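Side-chain contacts in molybdenum cofactor carrier protein (Chlamydomonas reinhardtii, PDB 2IZ6), which probably carries the molybdenum cofactor, binding it for storage or for delivery to cofactor-dependent enzymes: residues N35-Q40 with V110-G115; H44-L49 with G163-V168. All blocks are in the same frame, centred on the assembly; numbering follows the deposited sequence. Where two conformers were deposited one is given.

Overall arrangement
Both interactions lie on one face of the central parallel sheet, where helices 28-43 and 161-173 pack side by side. Interaction 1 (35-40 with 110-115) is the deeper, about 5 Å from the chain centre, and seats helix 28-43 on strand 110-114 with aliphatic groups alone. Interaction 2 (44-49 with 163-168), about 10 Å out, joins the loop between that helix and strand 47-51 to helix 161-173; it is larger, brings in aromatic rings and ends in a partly exposed histidine. Their centres are 7 Å apart, and they meet directly: I165 packs on L37 and Q40, V168 on V110 and V112.

Interaction 1: N35-Q40 with V110-G115; sequences NELGKQ and VLVAVG
No flat group enters the join of L37 with V112 and V114; the two that lie nearby, the carboxylate of E36 and the amide of Q40, are turned to each other one helical turn apart and well clear of the strand. Q40 NE2 gives a hydrogen bond of 2.8 Å to E36 OE2, which it meets on the anti side of the carboxylate and 29° out of its plane, while the oxygen lies close to the plane of the amide. The other oxygen, E36 OE1, is in a weak salt bridge with K39 NZ at 3.3 Å. Across the contact a single methyl does the touching: L37 CD2 is 3.8 Å from V112 CG1 and 3.9 Å from V114 CG2. This is helix-on-sheet packing in a Rossmann-like fold, with helix 28-43 as the crossover between strands 15-19 and 47-51 and strand 110-114 lying next to strand 15-19. V112 and V114, two residues apart, face the helix together, whereas A113 between them points to the other face of the sheet. Both valines have CG1 anti to the backbone N (chi1 -175° and -179°), which sends CG1 of V112 up the strand and CG2 of V114 back down it, and the two branches converge on the leucine methyl. V18 also packs against L37, and V57 of helix 57-67 against V114.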
loop_
_atom_site.group_PDB
_atom_site.type_symbol
_atom_site.label_atom_id
_atom_site.label_comp_id
_atom_site.label_asym_id
_atom_site.label_seq_id
_atom_site.Cartn_x
_atom_site.Cartn_y
_atom_site.Cartn_z
ATOM N N ASN A 35 -2.982 28.918 3.041
ATOM C CA ASN A 35 -4.065 29.461 2.208
ATOM C C ASN A 35 -3.494 30.293 1.029
ATOM O O ASN A 35 -3.961 30.171 -0.104
ATOM C CB ASN A 35 -5.043 30.273 3.111
ATOM C CG ASN A 35 -6.242 30.763 2.348
ATOM O OD1 ASN A 35 -6.250 31.873 1.875
ATOM N ND2 ASN A 35 -7.204 29.866 2.073
ATOM N N GLU A 36 -2.533 31.169 1.325
ATOM C CA GLU A 36 -1.900 32.011 0.310
ATOM C C GLU A 36 -1.176 31.202 -0.683
ATOM O O GLU A 36 -1.230 31.502 -1.862
ATOM C CB GLU A 36 -0.940 32.993 0.947
ATOM C CG GLU A 36 -0.397 34.032 -0.048
ATOM C CD GLU A 36 -1.461 34.991 -0.709
ATOM O OE1 GLU A 36 -2.557 35.247 -0.146
ATOM O OE2 GLU A 36 -1.190 35.489 -1.848
ATOM N N LEU A 37 -0.486 30.178 -0.176
ATOM C CA LEU A 37 0.221 29.297 -1.080
ATOM C C LEU A 37 -0.761 28.659 -2.053
ATOM O O LEU A 37 -0.442 28.587 -3.265
ATOM C CB LEU A 37 0.949 28.244 -0.258
ATOM C CG LEU A 37 1.773 27.267 -1.079
ATOM C CD1 LEU A 37 3.023 27.891 -1.602
ATOM C CD2 LEU A 37 2.055 25.987 -0.264
ATOM N N GLY A 38 -1.852 28.083 -1.571
ATOM C CA GLY A 38 -2.931 27.503 -2.394
ATOM C C GLY A 38 -3.424 28.450 -3.474
ATOM O O GLY A 38 -3.519 28.113 -4.682
ATOM N N LYS A 39 -3.627 29.690 -3.093
ATOM C CA LYS A 39 -4.039 30.798 -4.040
ATOM C C LYS A 39 -3.053 30.925 -5.141
ATOM O O LYS A 39 -3.445 30.933 -6.277
ATOM C CB LYS A 39 -4.248 32.126 -3.250
ATOM C CG LYS A 39 -5.408 32.163 -2.419
ATOM C CD LYS A 39 -5.645 33.648 -2.049
ATOM C CE LYS A 39 -6.080 33.850 -0.636
ATOM N NZ LYS A 39 -5.875 35.339 -0.282
ATOM N N GLN A 40 -1.767 30.942 -4.820
ATOM C CA GLN A 40 -0.734 31.245 -5.790
ATOM C C GLN A 40 -0.547 30.092 -6.663
ATOM O O GLN A 40 -0.289 30.243 -7.860
ATOM C CB GLN A 40 0.525 31.711 -5.060
ATOM C CG GLN A 40 0.296 33.025 -4.339
ATOM C CD GLN A 40 -0.164 34.188 -5.230
ATOM O OE1 GLN A 40 0.179 34.261 -6.442
ATOM N NE2 GLN A 40 -0.874 35.150 -4.619
ATOM N N VAL A 110 6.698 18.968 -7.740
ATOM C CA VAL A 110 7.372 19.543 -6.564
ATOM C C VAL A 110 6.492 19.386 -5.406
ATOM O O VAL A 110 5.289 19.536 -5.499
ATOM C CB VAL A 110 7.629 21.075 -6.727
ATOM C CG1 VAL A 110 8.541 21.612 -5.572
ATOM C CG2 VAL A 110 8.272 21.338 -8.020
ATOM N N LEU A 111 7.082 19.057 -4.247
ATOM C CA LEU A 111 6.348 18.940 -2.962
ATOM C C LEU A 111 6.705 20.118 -2.047
ATOM O O LEU A 111 7.887 20.435 -1.878
ATOM C CB LEU A 111 6.696 17.584 -2.273
ATOM C CG LEU A 111 6.043 17.245 -0.932
ATOM C CD1 LEU A 111 4.532 17.151 -1.128
ATOM C CD2 LEU A 111 6.564 15.972 -0.332
ATOM N N VAL A 112 5.707 20.819 -1.503
ATOM C CA VAL A 112 5.940 21.886 -0.575
ATOM C C VAL A 112 5.395 21.484 0.775
ATOM O O VAL A 112 4.228 21.084 0.914
ATOM C CB VAL A 112 5.185 23.175 -1.017
ATOM C CG1 VAL A 112 5.500 24.316 -0.134
ATOM C CG2 VAL A 112 5.571 23.609 -2.421
ATOM N N ALA A 113 6.272 21.528 1.787
ATOM C CA ALA A 113 5.904 21.308 3.173
ATOM C C ALA A 113 5.711 22.692 3.815
ATOM O O ALA A 113 6.602 23.551 3.744
ATOM C CB ALA A 113 6.994 20.553 3.897
ATOM N N VAL A 114 4.568 22.875 4.450
ATOM C CA VAL A 114 4.291 24.075 5.220
ATOM C C VAL A 114 4.229 23.590 6.681
ATOM O O VAL A 114 3.301 22.882 7.056
ATOM C CB VAL A 114 2.914 24.715 4.832
ATOM C CG1 VAL A 114 2.686 25.941 5.610
ATOM C CG2 VAL A 114 2.875 24.996 3.391
ATOM N N GLY A 115 5.255 23.889 7.439
ATOM C CA GLY A 115 5.398 23.336 8.788
ATOM C C GLY A 115 5.804 21.869 8.751
ATOM O O GLY A 115 6.139 21.306 7.684
#

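Interaction 2: H44-L49 with G163-V168; sequences HGWILL and GAIAAV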
loop_
_atom_site.group_PDB
_atom_site.type_symbol
_atom_site.label_atom_id
_atom_site.label_comp_id
_atom_site.label_asym_id
_atom_site.label_seq_id
_atom_site.Cartn_x
_atom_site.Cartn_y
_atom_site.Cartn_z
ATOM N N HIS A 44 -1.058 30.411 -10.799
ATOM C CA HIS A 44 -0.099 29.954 -11.767
ATOM C C HIS A 44 -0.575 28.846 -12.684
ATOM O O HIS A 44 0.192 28.351 -13.504
ATOM C CB HIS A 44 1.210 29.561 -11.044
ATOM C CG HIS A 44 2.012 30.740 -10.601
ATOM N ND1 HIS A 44 1.687 31.474 -9.488
ATOM C CD2 HIS A 44 3.057 31.380 -11.192
ATOM C CE1 HIS A 44 2.533 32.493 -9.372
ATOM N NE2 HIS A 44 3.402 32.433 -10.372
ATOM N N GLY A 45 -1.824 28.407 -12.570
ATOM C CA GLY A 45 -2.319 27.377 -13.455
ATOM C C GLY A 45 -1.955 25.969 -13.111
ATOM O O GLY A 45 -1.996 25.106 -13.993
ATOM N N TRP A 46 -1.488 25.774 -11.893
ATOM C CA TRP A 46 -1.076 24.494 -11.408
ATOM C C TRP A 46 -2.230 23.800 -10.667
ATOM O O TRP A 46 -3.078 24.452 -10.093
ATOM C CB TRP A 46 0.177 24.583 -10.529
ATOM C CG TRP A 46 1.280 25.366 -11.128
ATOM C CD1 TRP A 46 1.656 25.425 -12.465
ATOM C CD2 TRP A 46 2.283 26.091 -10.406
ATOM N NE1 TRP A 46 2.742 26.318 -12.582
ATOM C CE2 TRP A 46 3.131 26.729 -11.342
ATOM C CE3 TRP A 46 2.390 26.452 -9.061
ATOM C CZ2 TRP A 46 4.173 27.601 -10.943
ATOM C CZ3 TRP A 46 3.415 27.356 -8.661
ATOM C CH2 TRP A 46 4.310 27.879 -9.624
ATOM N N ILE A 47 -2.179 22.465 -10.680
ATOM C CA ILE A 47 -3.087 21.605 -9.903
ATOM C C ILE A 47 -2.509 21.416 -8.484
ATOM O O ILE A 47 -1.317 21.195 -8.368
ATOM C CB ILE A 47 -3.286 20.245 -10.564
ATOM C CG1 ILE A 47 -3.949 20.325 -11.946
ATOM C CG2 ILE A 47 -4.117 19.335 -9.685
ATOM C CD1 ILE A 47 -3.880 19.039 -12.770
ATOM N N LEU A 48 -3.350 21.603 -7.450
ATOM C CA LEU A 48 -2.954 21.311 -6.083
ATOM C C LEU A 48 -3.305 19.876 -5.742
ATOM O O LEU A 48 -4.457 19.498 -5.898
ATOM C CB LEU A 48 -3.716 22.221 -5.170
ATOM C CG LEU A 48 -3.618 21.991 -3.632
ATOM C CD1 LEU A 48 -2.179 22.221 -3.209
ATOM C CD2 LEU A 48 -4.565 22.892 -2.808
ATOM N N LEU A 49 -2.348 19.168 -5.154
ATOM C CA LEU A 49 -2.530 17.811 -4.674
ATOM C C LEU A 49 -2.221 17.848 -3.206
ATOM O O LEU A 49 -1.126 18.262 -2.812
ATOM C CB LEU A 49 -1.520 16.887 -5.392
ATOM C CG LEU A 49 -1.456 15.424 -4.953
ATOM C CD1 LEU A 49 -2.666 14.706 -5.285
ATOM C CD2 LEU A 49 -0.333 14.665 -5.713
ATOM N N GLY A 163 8.687 33.257 -1.885
ATOM C CA GLY A 163 9.895 32.505 -2.113
ATOM C C GLY A 163 9.620 31.079 -2.508
ATOM O O GLY A 163 10.301 30.526 -3.407
ATOM N N ALA A 164 8.652 30.482 -1.857
ATOM C CA ALA A 164 8.206 29.124 -2.189
ATOM C C ALA A 164 7.706 29.007 -3.608
ATOM O O ALA A 164 8.090 28.115 -4.362
ATOM C CB ALA A 164 7.141 28.639 -1.131
ATOM N N ILE A 165 6.849 29.949 -4.034
ATOM C CA ILE A 165 6.318 29.983 -5.369
ATOM C C ILE A 165 7.428 30.186 -6.407
ATOM O O ILE A 165 7.476 29.557 -7.430
ATOM C CB ILE A 165 5.181 31.038 -5.477
ATOM C CG1 ILE A 165 3.976 30.622 -4.617
ATOM C CG2 ILE A 165 4.808 31.332 -6.959
ATOM C CD1 ILE A 165 3.203 29.375 -5.168
ATOM N N ALA A 166 8.351 31.101 -6.118
ATOM C CA ALA A 166 9.481 31.314 -7.004
ATOM C C ALA A 166 10.302 30.079 -7.144
ATOM O O ALA A 166 10.753 29.785 -8.255
ATOM C CB ALA A 166 10.342 32.487 -6.468
ATOM N N ALA A 167 10.520 29.332 -6.051
ATOM C CA ALA A 167 11.290 28.055 -6.109
ATOM C C ALA A 167 10.579 27.029 -7.001
ATOM O O ALA A 167 11.190 26.412 -7.882
ATOM C CB ALA A 167 11.536 27.509 -4.730
ATOM N N VAL A 168 9.275 26.887 -6.792
ATOM C CA VAL A 168 8.482 25.993 -7.588
ATOM C C VAL A 168 8.574 26.398 -9.090
ATOM O O VAL A 168 8.751 25.582 -9.948
ATOM C CB VAL A 168 7.026 25.934 -7.132
ATOM C CG1 VAL A 168 6.177 25.036 -8.080
ATOM C CG2 VAL A 168 6.909 25.388 -5.682
#
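W46 and V168 form the close-packed part of this contact. The CG1 methyl of V168 sits over one face of the indole in a CH-pi contact, 4.0 Å from the centroid of its six-membered ring and 27° off the normal, with W46 CZ3 and CH2 its nearest atoms. On the opposite face lies CB of H44, 3.4 Å above the plane, so the ring is held between its own chain two residues earlier and helix 161-173. I165 comes instead to the ring's edge, where its CD1 is 4.0 Å from W46 CZ3. I16 touches both W46 and V168, which carries the packing down to strand 15-19. Less enclosed, and partly exposed, is the H44 side, touched by a single branch: I165 CG2 comes obliquely to within 3.5 Å of H44 CE1. With CG2 anti to the backbone N and the CG1 arm bent back at chi2 -70°, the isoleucine forks, one methyl going to the histidine and the other to the tryptophan. Just past helix 28-43, G45, with its positive phi, closes that helix in a Schellman motif and turns the chain toward strand 47-51. ND1 of H44 is hydrogen-bonded to the carbonyl oxygen of Q40, which limits rotation of the ring. Because a carbonyl can only accept, ND1 probably carries a proton; toward helix 161-173 the imidazole offers its carbon CE1 to a methyl, so this meeting probably rests on dispersion alone, and the CH-pi attraction is confined to V168 over the indole.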